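Local coordinates for protein inorganic pyrophosphatase (Shewanella sp. AS-11, PDB 6LL8) that probably catalyses the hydrolysis of diphosphate into two phosphate ions at a site built around divalent metal ions, at residues P113-T119 with T155-D160; F151-T155 with L292-Q297; A195-V199 with I229-L233; I215-I221 with L250-I256. All coordinates share one frame; numbering follows the deposited sequence.

Contact 1: P113-T119 with T155-D160; sequences PVGCSNT and TCTTAD. Unlike the reference sequence in segment 113-119: S117 (reference Arg).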
loop_
_atom_site.group_PDB
_atom_site.type_symbol
_atom_site.label_atom_id
_atom_site.label_comp_id
_atom_site.label_asym_id
_atom_site.label_seq_id
_atom_site.Cartn_x
_atom_site.Cartn_y
_atom_site.Cartn_z
ATOM N N PRO A 113 5.239 -13.208 -3.451
ATOM C CA PRO A 113 3.896 -12.851 -3.896
ATOM C C PRO A 113 2.856 -13.226 -2.839
ATOM O O PRO A 113 1.960 -14.026 -3.078
ATOM C CB PRO A 113 3.770 -13.634 -5.199
ATOM C CG PRO A 113 4.553 -14.872 -4.922
ATOM C CD PRO A 113 5.760 -14.406 -4.132
ATOM N N VAL A 114 2.999 -12.603 -1.675
ATOM C CA VAL A 114 2.170 -12.853 -0.503
ATOM C C VAL A 114 1.292 -11.642 -0.245
ATOM O O VAL A 114 1.309 -10.621 -0.947
ATOM C CB VAL A 114 3.020 -13.256 0.703
ATOM C CG1 VAL A 114 3.721 -14.590 0.420
ATOM C CG2 VAL A 114 3.997 -12.148 1.113
ATOM N N GLY A 115 0.508 -11.738 0.808
ATOM C CA GLY A 115 -0.469 -10.694 1.134
ATOM C C GLY A 115 0.071 -9.420 1.717
ATOM O O GLY A 115 -0.636 -8.430 1.654
ATOM N N CYS A 116 1.272 -9.409 2.275
ATOM C CA CYS A 116 1.748 -8.221 2.999
ATOM C C CYS A 116 3.272 -8.200 3.044
ATOM O O CYS A 116 3.878 -9.255 3.288
ATOM C CB CYS A 116 1.142 -8.213 4.382
ATOM S SG CYS A 116 1.544 -6.742 5.337
ATOM N N SER A 117 3.882 -7.026 2.903
ATOM C CA SER A 117 5.339 -6.944 3.061
ATOM C C SER A 117 5.750 -7.412 4.444
ATOM O O SER A 117 6.836 -7.996 4.609
ATOM C CB SER A 117 5.851 -5.534 2.859
ATOM O OG SER A 117 5.588 -5.017 1.577
ATOM N N ASN A 118 4.953 -7.146 5.461
ATOM C CA ASN A 118 5.304 -7.526 6.844
ATOM C C ASN A 118 5.314 -9.036 7.018
ATOM O O ASN A 118 6.007 -9.497 7.940
ATOM C CB ASN A 118 4.427 -6.817 7.879
ATOM C CG ASN A 118 4.927 -5.432 8.225
ATOM O OD1 ASN A 118 5.780 -5.321 9.115
ATOM N ND2 ASN A 118 4.514 -4.403 7.493
ATOM N N THR A 119 4.617 -9.792 6.180
ATOM C CA THR A 119 4.747 -11.273 6.193
ATOM C C THR A 119 6.179 -11.641 5.827
ATOM O O THR A 119 6.784 -12.557 6.434
ATOM C CB THR A 119 3.709 -11.900 5.286
ATOM O OG1 THR A 119 2.435 -11.513 5.801
ATOM C CG2 THR A 119 3.823 -13.401 5.199
ATOM N N THR A 155 -4.976 -11.684 -2.468
ATOM C CA THR A 155 -3.537 -11.706 -2.223
ATOM C C THR A 155 -3.184 -12.528 -0.996
ATOM O O THR A 155 -2.022 -12.863 -0.804
ATOM C CB THR A 155 -2.963 -10.307 -2.076
ATOM O OG1 THR A 155 -3.579 -9.722 -0.937
ATOM C CG2 THR A 155 -3.170 -9.488 -3.318
ATOM N N CYS A 156 -4.145 -12.823 -0.148
ATOM C CA CYS A 156 -3.852 -13.531 1.113
ATOM C C CYS A 156 -3.402 -14.955 0.803
ATOM O O CYS A 156 -3.983 -15.625 -0.053
ATOM C CB CYS A 156 -5.080 -13.553 2.010
ATOM S SG CYS A 156 -4.740 -14.096 3.690
ATOM N N THR A 157 -2.369 -15.389 1.511
ATOM C CA THR A 157 -1.839 -16.749 1.420
ATOM C C THR A 157 -1.854 -17.376 2.801
ATOM O O THR A 157 -1.974 -16.716 3.815
ATOM C CB THR A 157 -0.416 -16.764 0.854
ATOM O OG1 THR A 157 0.486 -16.217 1.813
ATOM C CG2 THR A 157 -0.314 -16.015 -0.459
ATOM N N THR A 158 -1.653 -18.688 2.845
ATOM C CA THR A 158 -1.483 -19.414 4.118
ATOM C C THR A 158 -0.356 -18.784 4.943
ATOM O O THR A 158 -0.473 -18.682 6.160
ATOM C CB THR A 158 -1.183 -20.886 3.849
ATOM O OG1 THR A 158 -2.252 -21.398 3.042
ATOM C CG2 THR A 158 -1.034 -21.654 5.138
ATOM N N ALA A 159 0.714 -18.342 4.290
ATOM C CA ALA A 159 1.827 -17.712 5.027
ATOM C C ALA A 159 1.368 -16.475 5.784
ATOM O O ALA A 159 1.807 -16.250 6.893
ATOM C CB ALA A 159 2.973 -17.386 4.120
ATOM N N ASP A 160 0.500 -15.679 5.171
ATOM C CA ASP A 160 0.007 -14.456 5.840
ATOM C C ASP A 160 -0.835 -14.818 7.063
ATOM O O ASP A 160 -0.710 -14.179 8.110
ATOM C CB ASP A 160 -0.840 -13.603 4.905
ATOM C CG ASP A 160 -0.074 -13.133 3.681
ATOM O OD1 ASP A 160 0.783 -12.225 3.834
ATOM O OD2 ASP A 160 -0.321 -13.692 2.579
HETATM O O HOH W 1 -0.735 -13.436 -3.115
HETATM O O HOH W 2 -1.947 -7.542 -0.586
#
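The carboxylate of D160 reaches across to the turn V114-C116 and ties it to the start of a second helix. OD2 of D160 takes three donors: G115 N at 2.8 Å, T157 N at 2.9 Å and the hydroxyl T157 OG1 at 2.8 Å. The first comes from the syn side, the second uses the anti lone pair, and the hydroxyl sits above the carboxylate plane. OD1 accepts from T119 OG1 at 2.7 Å, with the two side chains crossing at about a right angle. Both oxygens are engaged, which fixes the rotation of the group. T157 is the N-cap of helix 158-171, and its N-H bonds the carboxylate of the third helical residue, the backbone half of what a capping box would have. A CB on G115 would fall 2.7 Å from D160 OD2, a clash that the glycine avoids. An asparagine at D160 has one acceptor oxygen fewer and is likely to leave T119 OG1 or the donors at OD2 without their mate.

The side toward P113 and T155 is looser and hydrated. One water donates to P113 O and T155 O, and another joins G115 O to T155 OG1, which also bonds S153.

Helices 117-128 and 158-171 thus meet at their first turns. C116 and T119 pack on I144 of helix 134-147, V114 O holds the magnesium ligand H95, and T155 touches helix 294-307.

Contact 2: F151-T155 with L292-Q297; sequences FKSPT and LSRKKQ. With 2PN (imidodiphosphoric acid), chain I.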
loop_
_atom_site.group_PDB
_atom_site.type_symbol
_atom_site.label_atom_id
_atom_site.label_comp_id
_atom_site.label_asym_id
_atom_site.label_seq_id
_atom_site.Cartn_x
_atom_site.Cartn_y
_atom_site.Cartn_z
ATOM N N PHE A 151 -7.992 -11.209 5.677
ATOM C CA PHE A 151 -7.839 -12.490 4.943
ATOM C C PHE A 151 -8.805 -12.600 3.763
ATOM O O PHE A 151 -8.801 -13.652 3.103
ATOM C CB PHE A 151 -7.939 -13.719 5.844
ATOM C CG PHE A 151 -7.124 -13.697 7.099
ATOM C CD1 PHE A 151 -5.888 -13.074 7.179
ATOM C CD2 PHE A 151 -7.537 -14.450 8.176
ATOM C CE1 PHE A 151 -5.140 -13.154 8.333
ATOM C CE2 PHE A 151 -6.774 -14.534 9.324
ATOM C CZ PHE A 151 -5.572 -13.878 9.405
ATOM N N LYS A 152 -9.596 -11.584 3.469
ATOM C CA LYS A 152 -10.566 -11.667 2.357
ATOM C C LYS A 152 -9.916 -11.421 1.000
ATOM O O LYS A 152 -10.429 -11.857 -0.022
ATOM C CB LYS A 152 -11.663 -10.616 2.539
ATOM C CG LYS A 152 -12.528 -10.765 3.783
ATOM C CD LYS A 152 -13.435 -9.552 4.022
ATOM C CE LYS A 152 -14.337 -9.676 5.245
ATOM N NZ LYS A 152 -15.619 -9.042 4.956
ATOM N N SER A 153 -8.849 -10.657 0.963
ATOM C CA SER A 153 -8.230 -10.287 -0.318
ATOM C C SER A 153 -7.677 -11.528 -0.993
ATOM O O SER A 153 -7.060 -12.364 -0.325
ATOM C CB SER A 153 -7.145 -9.279 -0.115
ATOM O OG SER A 153 -6.588 -8.907 -1.367
ATOM N N PRO A 154 -7.727 -11.619 -2.326
ATOM C CA PRO A 154 -7.117 -12.744 -3.023
ATOM C C PRO A 154 -5.594 -12.744 -2.982
ATOM O O PRO A 154 -5.010 -13.743 -3.357
ATOM C CB PRO A 154 -7.642 -12.624 -4.449
ATOM C CG PRO A 154 -7.920 -11.192 -4.618
ATOM C CD PRO A 154 -8.431 -10.734 -3.259
ATOM N N THR A 155 -4.976 -11.684 -2.468
ATOM C CA THR A 155 -3.537 -11.706 -2.223
ATOM C C THR A 155 -3.184 -12.528 -0.996
ATOM O O THR A 155 -2.022 -12.863 -0.804
ATOM C CB THR A 155 -2.963 -10.307 -2.076
ATOM O OG1 THR A 155 -3.579 -9.722 -0.937
ATOM C CG2 THR A 155 -3.170 -9.488 -3.318
ATOM N N LEU A 292 -11.000 -6.601 -4.860
ATOM C CA LEU A 292 -10.462 -6.005 -3.618
ATOM C C LEU A 292 -9.049 -5.464 -3.827
ATOM O O LEU A 292 -8.690 -4.501 -3.147
ATOM C CB LEU A 292 -10.449 -7.026 -2.466
ATOM C CG LEU A 292 -11.807 -7.426 -1.911
ATOM C CD1 LEU A 292 -11.659 -8.600 -0.938
ATOM C CD2 LEU A 292 -12.498 -6.259 -1.222
ATOM N N SER A 293 -8.226 -6.161 -4.595
ATOM C CA SER A 293 -6.769 -5.953 -4.633
ATOM C C SER A 293 -6.328 -5.127 -5.842
ATOM O O SER A 293 -6.517 -5.569 -6.998
ATOM C CB SER A 293 -6.084 -7.274 -4.693
ATOM O OG SER A 293 -4.696 -7.112 -4.942
ATOM N N ARG A 294 -5.694 -3.998 -5.594
ATOM C CA ARG A 294 -5.113 -3.219 -6.697
ATOM C C ARG A 294 -3.959 -3.987 -7.329
ATOM O O ARG A 294 -3.916 -4.144 -8.562
ATOM C CB ARG A 294 -4.739 -1.832 -6.172
ATOM C CG ARG A 294 -4.042 -0.928 -7.189
ATOM C CD ARG A 294 -3.902 0.506 -6.732
ATOM N NE ARG A 294 -3.311 0.582 -5.424
ATOM C CZ ARG A 294 -3.519 1.532 -4.519
ATOM N NH1 ARG A 294 -4.091 2.677 -4.847
ATOM N NH2 ARG A 294 -3.143 1.326 -3.268
ATOM N N LYS A 295 -3.018 -4.499 -6.535
ATOM C CA LYS A 295 -1.825 -5.148 -7.124
ATOM C C LYS A 295 -2.204 -6.403 -7.923
ATOM O O LYS A 295 -1.500 -6.703 -8.879
ATOM C CB LYS A 295 -0.761 -5.508 -6.077
ATOM C CG LYS A 295 -1.130 -6.662 -5.158
ATOM C CD LYS A 295 0.015 -7.120 -4.239
ATOM C CE LYS A 295 0.541 -6.069 -3.294
ATOM N NZ LYS A 295 -0.507 -5.566 -2.368
ATOM N N LYS A 296 -3.255 -7.128 -7.541
ATOM C CA LYS A 296 -3.522 -8.435 -8.171
ATOM C C LYS A 296 -4.642 -8.358 -9.187
ATOM O O LYS A 296 -4.602 -9.074 -10.191
ATOM C CB LYS A 296 -3.804 -9.485 -7.106
ATOM C CG LYS A 296 -3.922 -10.900 -7.585
ATOM C CD LYS A 296 -4.027 -11.885 -6.447
ATOM C CE LYS A 296 -4.318 -13.307 -6.870
ATOM N NZ LYS A 296 -3.246 -13.860 -7.699
ATOM N N GLN A 297 -5.648 -7.530 -8.956
ATOM C CA GLN A 297 -6.881 -7.536 -9.756
ATOM C C GLN A 297 -7.036 -6.299 -10.621
ATOM O O GLN A 297 -7.916 -6.294 -11.475
ATOM C CB GLN A 297 -8.100 -7.725 -8.876
ATOM C CG GLN A 297 -8.098 -9.060 -8.120
ATOM C CD GLN A 297 -9.237 -9.116 -7.146
ATOM O OE1 GLN A 297 -9.250 -8.430 -6.119
ATOM N NE2 GLN A 297 -10.247 -9.901 -7.471
HETATM P P1 2PN I . -0.233 -2.346 -0.925
HETATM O O1 2PN I . 0.719 -1.155 -0.861
HETATM O O2 2PN I . -1.499 -2.110 -0.144
HETATM O O3 2PN I . 0.471 -3.627 -0.517
HETATM N N1 2PN I . -0.650 -2.528 -2.507
HETATM P P2 2PN I . -2.028 -2.297 -3.383
HETATM O O4 2PN I . -1.589 -1.423 -4.555
HETATM O O5 2PN I . -3.031 -1.574 -2.510
HETATM O O6 2PN I . -2.513 -3.651 -3.839
HETATM O O HOH W 2 -1.947 -7.542 -0.586
#
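P154 and T155 pack against the start of helix 294-307 by van der Waals contact, with no hydrogen bond between the segments. The proline CG lies 3.4 Å from Q297 OE1, the side chains crossing at about a right angle. T155 CG2 is 3.3 Å from S293 OG, and L292 CD1 sits 3.6 Å from K152 O.

Hydrogen bonds shape segment 292-297, in the DHHA2 domain. S293 is the N-cap, its OG accepting from K296 N. Q297 OE1 collects L292 N at 2.8 Å and S293 N at 2.9 Å, the latter in the carbonyl plane. A leucine in place of Q297 would probably leave both backbone N-H groups without their acceptor.

Further hydrogen bonds hold imidodiphosphate. R294 NE points almost straight (174°) at ligand O4, and its NH2 reaches O5 and also pairs with D202. K295 bends at its last two torsions (both 60°), curling NZ back to O3 at 2.9 Å and to O6, while K295 N bonds O6. One water joins K295 NZ to T155 OG1.

The loop meets the helix start by uncharged packing while R294 and K295 bond the ligand, consistent with an anion site between the DHH and DHHA2 domains, as in type II pyrophosphatases.

Contact 3: A195-V199 with I229-L233; sequences ARDLV and IKADL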
loop_
_atom_site.group_PDB
_atom_site.type_symbol
_atom_site.label_atom_id
_atom_site.label_comp_id
_atom_site.label_asym_id
_atom_site.label_seq_id
_atom_site.Cartn_x
_atom_site.Cartn_y
_atom_site.Cartn_z
ATOM N N ALA A 195 -12.787 16.100 -0.823
ATOM C CA ALA A 195 -12.644 15.143 -1.928
ATOM C C ALA A 195 -11.167 14.881 -2.206
ATOM O O ALA A 195 -10.796 13.709 -2.365
ATOM C CB ALA A 195 -13.389 15.629 -3.142
ATOM N N ARG A 196 -10.332 15.901 -2.321
ATOM C CA ARG A 196 -8.929 15.670 -2.721
ATOM C C ARG A 196 -8.228 14.819 -1.666
ATOM O O ARG A 196 -7.385 13.981 -2.019
ATOM C CB ARG A 196 -8.201 16.984 -2.994
ATOM C CG ARG A 196 -6.708 16.835 -3.271
ATOM C CD ARG A 196 -6.375 15.982 -4.490
ATOM N NE ARG A 196 -6.995 16.411 -5.734
ATOM C CZ ARG A 196 -6.439 17.225 -6.615
ATOM N NH1 ARG A 196 -5.244 17.711 -6.419
ATOM N NH2 ARG A 196 -7.079 17.534 -7.722
ATOM N N ASP A 197 -8.529 15.037 -0.393
ATOM C CA ASP A 197 -7.877 14.261 0.677
ATOM C C ASP A 197 -8.291 12.797 0.563
ATOM O O ASP A 197 -7.452 11.924 0.826
ATOM C CB ASP A 197 -8.191 14.843 2.051
ATOM C CG ASP A 197 -7.577 16.207 2.351
ATOM O OD1 ASP A 197 -6.620 16.585 1.664
ATOM O OD2 ASP A 197 -8.008 16.805 3.327
ATOM N N LEU A 198 -9.527 12.509 0.148
ATOM C CA LEU A 198 -9.938 11.108 -0.054
ATOM C C LEU A 198 -9.270 10.533 -1.301
ATOM O O LEU A 198 -8.758 9.396 -1.261
ATOM C CB LEU A 198 -11.451 11.029 -0.160
ATOM C CG LEU A 198 -12.233 11.356 1.108
ATOM C CD1 LEU A 198 -13.712 11.359 0.810
ATOM C CD2 LEU A 198 -11.908 10.393 2.242
ATOM N N VAL A 199 -9.256 11.265 -2.406
ATOM C CA VAL A 199 -8.622 10.764 -3.642
ATOM C C VAL A 199 -7.156 10.401 -3.328
ATOM O O VAL A 199 -6.679 9.390 -3.827
ATOM C CB VAL A 199 -8.746 11.796 -4.777
ATOM C CG1 VAL A 199 -7.905 11.441 -5.965
ATOM C CG2 VAL A 199 -10.195 12.000 -5.165
ATOM N N ILE A 229 -20.915 12.316 -1.968
ATOM C CA ILE A 229 -19.625 12.964 -2.379
ATOM C C ILE A 229 -19.148 12.393 -3.711
ATOM O O ILE A 229 -18.135 12.884 -4.223
ATOM C CB ILE A 229 -18.501 12.868 -1.310
ATOM C CG1 ILE A 229 -17.370 13.882 -1.559
ATOM C CG2 ILE A 229 -17.930 11.464 -1.190
ATOM C CD1 ILE A 229 -16.364 14.011 -0.402
ATOM N N LYS A 230 -19.845 11.421 -4.278
ATOM C CA LYS A 230 -19.348 10.733 -5.497
ATOM C C LYS A 230 -19.093 11.732 -6.628
ATOM O O LYS A 230 -18.029 11.659 -7.280
ATOM C CB LYS A 230 -20.279 9.594 -5.905
ATOM C CG LYS A 230 -19.633 8.612 -6.861
ATOM C CD LYS A 230 -20.484 7.396 -7.079
ATOM C CE LYS A 230 -20.622 6.585 -5.806
ATOM N NZ LYS A 230 -21.357 5.334 -6.051
ATOM N N ALA A 231 -20.033 12.616 -6.924
ATOM C CA ALA A 231 -19.842 13.595 -8.013
ATOM C C ALA A 231 -18.618 14.474 -7.722
ATOM O O ALA A 231 -17.890 14.827 -8.676
ATOM C CB ALA A 231 -21.098 14.393 -8.214
ATOM N N ASP A 232 -18.400 14.849 -6.471
ATOM C CA ASP A 232 -17.212 15.652 -6.058
ATOM C C ASP A 232 -15.934 14.843 -6.297
ATOM O O ASP A 232 -14.946 15.404 -6.751
ATOM C CB ASP A 232 -17.331 16.114 -4.600
ATOM C CG ASP A 232 -18.432 17.149 -4.330
ATOM O OD1 ASP A 232 -18.891 17.720 -5.297
ATOM O OD2 ASP A 232 -18.765 17.323 -3.156
ATOM N N LEU A 233 -15.953 13.541 -6.037
ATOM C CA LEU A 233 -14.774 12.701 -6.326
ATOM C C LEU A 233 -14.517 12.657 -7.824
ATOM O O LEU A 233 -13.354 12.736 -8.248
ATOM C CB LEU A 233 -14.964 11.299 -5.767
ATOM C CG LEU A 233 -15.084 11.169 -4.253
ATOM C CD1 LEU A 233 -15.482 9.764 -3.875
ATOM C CD2 LEU A 233 -13.802 11.559 -3.561
#
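A195, L198 and V199 meet I229 and L233 in an apolar contact between the short helix 195-199 and the first turn of helix 230-243, away from the annotated sites, though the L198 side chain is about 8 Å from a bound magnesium ion. No hydrogen bond crosses it; it rests on van der Waals contacts, most of them through methyl groups.

L198 and V199 follow A195 by three and four residues, so all three look to one side. Two methyls come onto that side, L233 CD2 and I229 CD1. L233 CD2 stands 4.1 Å from A195 CB, 4.2 Å from L198 CB and 4.0 Å from V199 CG2. L233 is placed there by a chi1 of -64°, with CG anti to the carbonyl carbon, which brings its end nearer than its base. A195, having only a CB, lets the backbones come close: its methyl rests 3.9 Å from D232 O. In the modelled conformer of I229, CD1 touches L198 CD1 at 3.9 Å.

Beyond the apolar patch R196 forms salt bridges to D236 and E243, and L233 also reaches L251 of strand 248-255. Helix 230-243 is the crossover helix of a beta-alpha-beta unit, between strands 211-220 and 248-255.

Contact 4: I215-I221 with L250-I256; sequences IGQLEVI and LLLLTDI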
loop_
_atom_site.group_PDB
_atom_site.type_symbol
_atom_site.label_atom_id
_atom_site.label_comp_id
_atom_site.label_asym_id
_atom_site.label_seq_id
_atom_site.Cartn_x
_atom_site.Cartn_y
_atom_site.Cartn_z
ATOM N N ILE A 215 -3.895 5.705 -9.598
ATOM C CA ILE A 215 -4.971 4.839 -9.071
ATOM C C ILE A 215 -5.088 5.082 -7.567
ATOM O O ILE A 215 -4.127 4.792 -6.832
ATOM C CB ILE A 215 -4.695 3.355 -9.347
ATOM C CG1 ILE A 215 -4.329 3.115 -10.812
ATOM C CG2 ILE A 215 -5.882 2.536 -8.884
ATOM C CD1 ILE A 215 -4.037 1.677 -11.167
ATOM N N GLY A 216 -6.235 5.552 -7.129
ATOM C CA GLY A 216 -6.560 5.634 -5.719
ATOM C C GLY A 216 -7.465 4.502 -5.306
ATOM O O GLY A 216 -8.098 3.843 -6.147
ATOM N N GLN A 217 -7.536 4.283 -4.012
ATOM C CA GLN A 217 -8.444 3.277 -3.443
ATOM C C GLN A 217 -8.960 3.766 -2.107
ATOM O O GLN A 217 -8.194 4.339 -1.325
ATOM C CB GLN A 217 -7.742 1.934 -3.304
ATOM C CG GLN A 217 -8.690 0.842 -2.789
ATOM C CD GLN A 217 -8.154 -0.557 -2.909
ATOM O OE1 GLN A 217 -6.952 -0.770 -2.787
ATOM N NE2 GLN A 217 -9.013 -1.524 -3.186
ATOM N N LEU A 218 -10.238 3.535 -1.869
ATOM C CA LEU A 218 -10.882 3.796 -0.576
ATOM C C LEU A 218 -11.627 2.535 -0.174
ATOM O O LEU A 218 -12.735 2.273 -0.664
ATOM C CB LEU A 218 -11.812 4.992 -0.663
ATOM C CG LEU A 218 -11.104 6.306 -0.929
ATOM C CD1 LEU A 218 -12.071 7.349 -1.465
ATOM C CD2 LEU A 218 -10.391 6.804 0.321
ATOM N N GLU A 219 -11.051 1.771 0.733
ATOM C CA GLU A 219 -11.670 0.567 1.299
ATOM C C GLU A 219 -12.533 0.951 2.487
ATOM O O GLU A 219 -12.074 1.642 3.404
ATOM C CB GLU A 219 -10.602 -0.404 1.800
ATOM C CG GLU A 219 -9.660 -0.971 0.750
ATOM C CD GLU A 219 -8.370 -1.431 1.415
ATOM O OE1 GLU A 219 -7.727 -0.579 2.096
ATOM O OE2 GLU A 219 -8.045 -2.598 1.318
ATOM N N VAL A 220 -13.777 0.520 2.436
ATOM C CA VAL A 220 -14.764 0.852 3.482
ATOM C C VAL A 220 -15.653 -0.352 3.732
ATOM O O VAL A 220 -15.690 -1.289 2.930
ATOM C CB VAL A 220 -15.607 2.077 3.076
ATOM C CG1 VAL A 220 -14.762 3.315 2.858
ATOM C CG2 VAL A 220 -16.453 1.785 1.865
ATOM N N ILE A 221 -16.429 -0.289 4.796
ATOM C CA ILE A 221 -17.386 -1.362 5.160
ATOM C C ILE A 221 -18.691 -1.257 4.373
ATOM O O ILE A 221 -19.347 -2.283 4.213
ATOM C CB ILE A 221 -17.631 -1.305 6.665
ATOM C CG1 ILE A 221 -16.384 -1.792 7.400
ATOM C CG2 ILE A 221 -18.875 -2.095 7.016
ATOM C CD1 ILE A 221 -16.380 -1.484 8.856
ATOM N N LEU A 250 -7.870 6.680 -11.928
ATOM C CA LEU A 250 -8.886 5.699 -11.519
ATOM C C LEU A 250 -9.025 5.800 -10.014
ATOM O O LEU A 250 -8.021 5.933 -9.309
ATOM C CB LEU A 250 -8.428 4.280 -11.894
ATOM C CG LEU A 250 -7.867 4.108 -13.301
ATOM C CD1 LEU A 250 -7.439 2.655 -13.470
ATOM C CD2 LEU A 250 -8.822 4.581 -14.385
ATOM N N LEU A 251 -10.249 5.699 -9.529
ATOM C CA LEU A 251 -10.488 5.660 -8.065
ATOM C C LEU A 251 -11.363 4.466 -7.768
ATOM O O LEU A 251 -12.498 4.402 -8.233
ATOM C CB LEU A 251 -11.103 6.960 -7.561
ATOM C CG LEU A 251 -11.416 7.008 -6.067
ATOM C CD1 LEU A 251 -10.157 6.860 -5.231
ATOM C CD2 LEU A 251 -12.130 8.296 -5.702
ATOM N N LEU A 252 -10.841 3.548 -6.981
ATOM C CA LEU A 252 -11.568 2.363 -6.514
ATOM C C LEU A 252 -12.292 2.665 -5.229
ATOM O O LEU A 252 -11.665 3.038 -4.228
ATOM C CB LEU A 252 -10.568 1.233 -6.254
ATOM C CG LEU A 252 -9.828 0.690 -7.471
ATOM C CD1 LEU A 252 -8.507 0.079 -7.033
ATOM C CD2 LEU A 252 -10.679 -0.339 -8.199
ATOM N N LEU A 253 -13.603 2.527 -5.254
ATOM C CA LEU A 253 -14.437 2.614 -4.033
ATOM C C LEU A 253 -14.737 1.153 -3.681
ATOM O O LEU A 253 -15.508 0.475 -4.376
ATOM C CB LEU A 253 -15.712 3.411 -4.309
ATOM C CG LEU A 253 -15.512 4.789 -4.922
ATOM C CD1 LEU A 253 -16.868 5.459 -5.124
ATOM C CD2 LEU A 253 -14.609 5.662 -4.061
ATOM N N THR A 254 -14.052 0.636 -2.677
ATOM C CA THR A 254 -13.984 -0.803 -2.404
ATOM C C THR A 254 -14.792 -1.115 -1.158
ATOM O O THR A 254 -14.498 -0.614 -0.088
ATOM C CB THR A 254 -12.544 -1.249 -2.257
ATOM O OG1 THR A 254 -11.852 -0.965 -3.475
ATOM C CG2 THR A 254 -12.448 -2.711 -1.905
ATOM N N ASP A 255 -15.806 -1.968 -1.315
ATOM C CA ASP A 255 -16.656 -2.423 -0.208
ATOM C C ASP A 255 -16.113 -3.762 0.254
ATOM O O ASP A 255 -16.167 -4.746 -0.499
ATOM C CB ASP A 255 -18.092 -2.502 -0.717
ATOM C CG ASP A 255 -19.100 -2.848 0.348
ATOM O OD1 ASP A 255 -18.814 -3.775 1.114
ATOM O OD2 ASP A 255 -20.152 -2.113 0.431
ATOM N N ILE A 256 -15.577 -3.792 1.463
ATOM C CA ILE A 256 -14.915 -5.014 1.960
ATOM C C ILE A 256 -15.913 -6.073 2.401
ATOM O O ILE A 256 -15.498 -7.212 2.593
ATOM C CB ILE A 256 -13.885 -4.723 3.037
ATOM C CG1 ILE A 256 -14.507 -4.311 4.363
ATOM C CG2 ILE A 256 -12.853 -3.734 2.529
ATOM C CD1 ILE A 256 -13.773 -4.802 5.569
HETATM O O HOH W 3 -21.428 -3.369 2.798
#
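L218 and L253 lie side by side on one face of two parallel strands, L218 CD1 meeting L253 CD2 at 4.0 Å. L251 joins them from the same face: its CG is anti to the backbone N (chi1 179°), which leans the end over G216 until CD1 is 3.6 Å from G216 C. The lack of a side chain at G216 makes room for that methyl. On the other face I215 CG2 touches L252 CD1 at 4.0 Å, and I215 runs alongside L250.

Between the faces is the backbone pairing. The strand axes approach to 4.5 Å and their directions differ by only 14°. G216, L218 and V220 each give an N-H and take one through O, bonding L250, L252, T254 and I256 in a regular parallel register. L218 N to L252 O is 2.8 Å.

Toward the polar edge, Q217 NE2 donates to T254 OG1 at 2.9 Å and 178°, exactly in its amide plane. The same nitrogen reaches L292 O, and T254 OG1 bonds S261, so the amide next to the ligand is held against rotation. E219 pairs with K187 and D255 with K258, each charge answered outside the strands.

Both strands are interior in the mixed sheet, between 203-208 and 260-267. I215 and L250 pack on L302 of helix 294-307, E219 and I256 on F184 of helix 176-187, and the L218 face on the helices 195-199 and 230-243.

Contacts 1 and 2 lie 10 Å apart between centres and share T155 and a water, their segments alternating along the chain. Contact 1, whose segment 113-119 is in the DHH domain, closes before contacts 3 and 4 open; both of these lie in the DHHA2 domain, within the stretch that contact 2 spans. Contact 4 is 12 Å from contact 2 by centres and joined to it through K152, L292 and R294. Contacts 3 and 4 also sit 12 Å apart by centres and share one beta-alpha-beta unit. Contacts 1 and 3 are about 30 Å apart between centres. The ligand and metal site thus lies among contacts 1, 2 and 4, with contact 3 farther from the ligand.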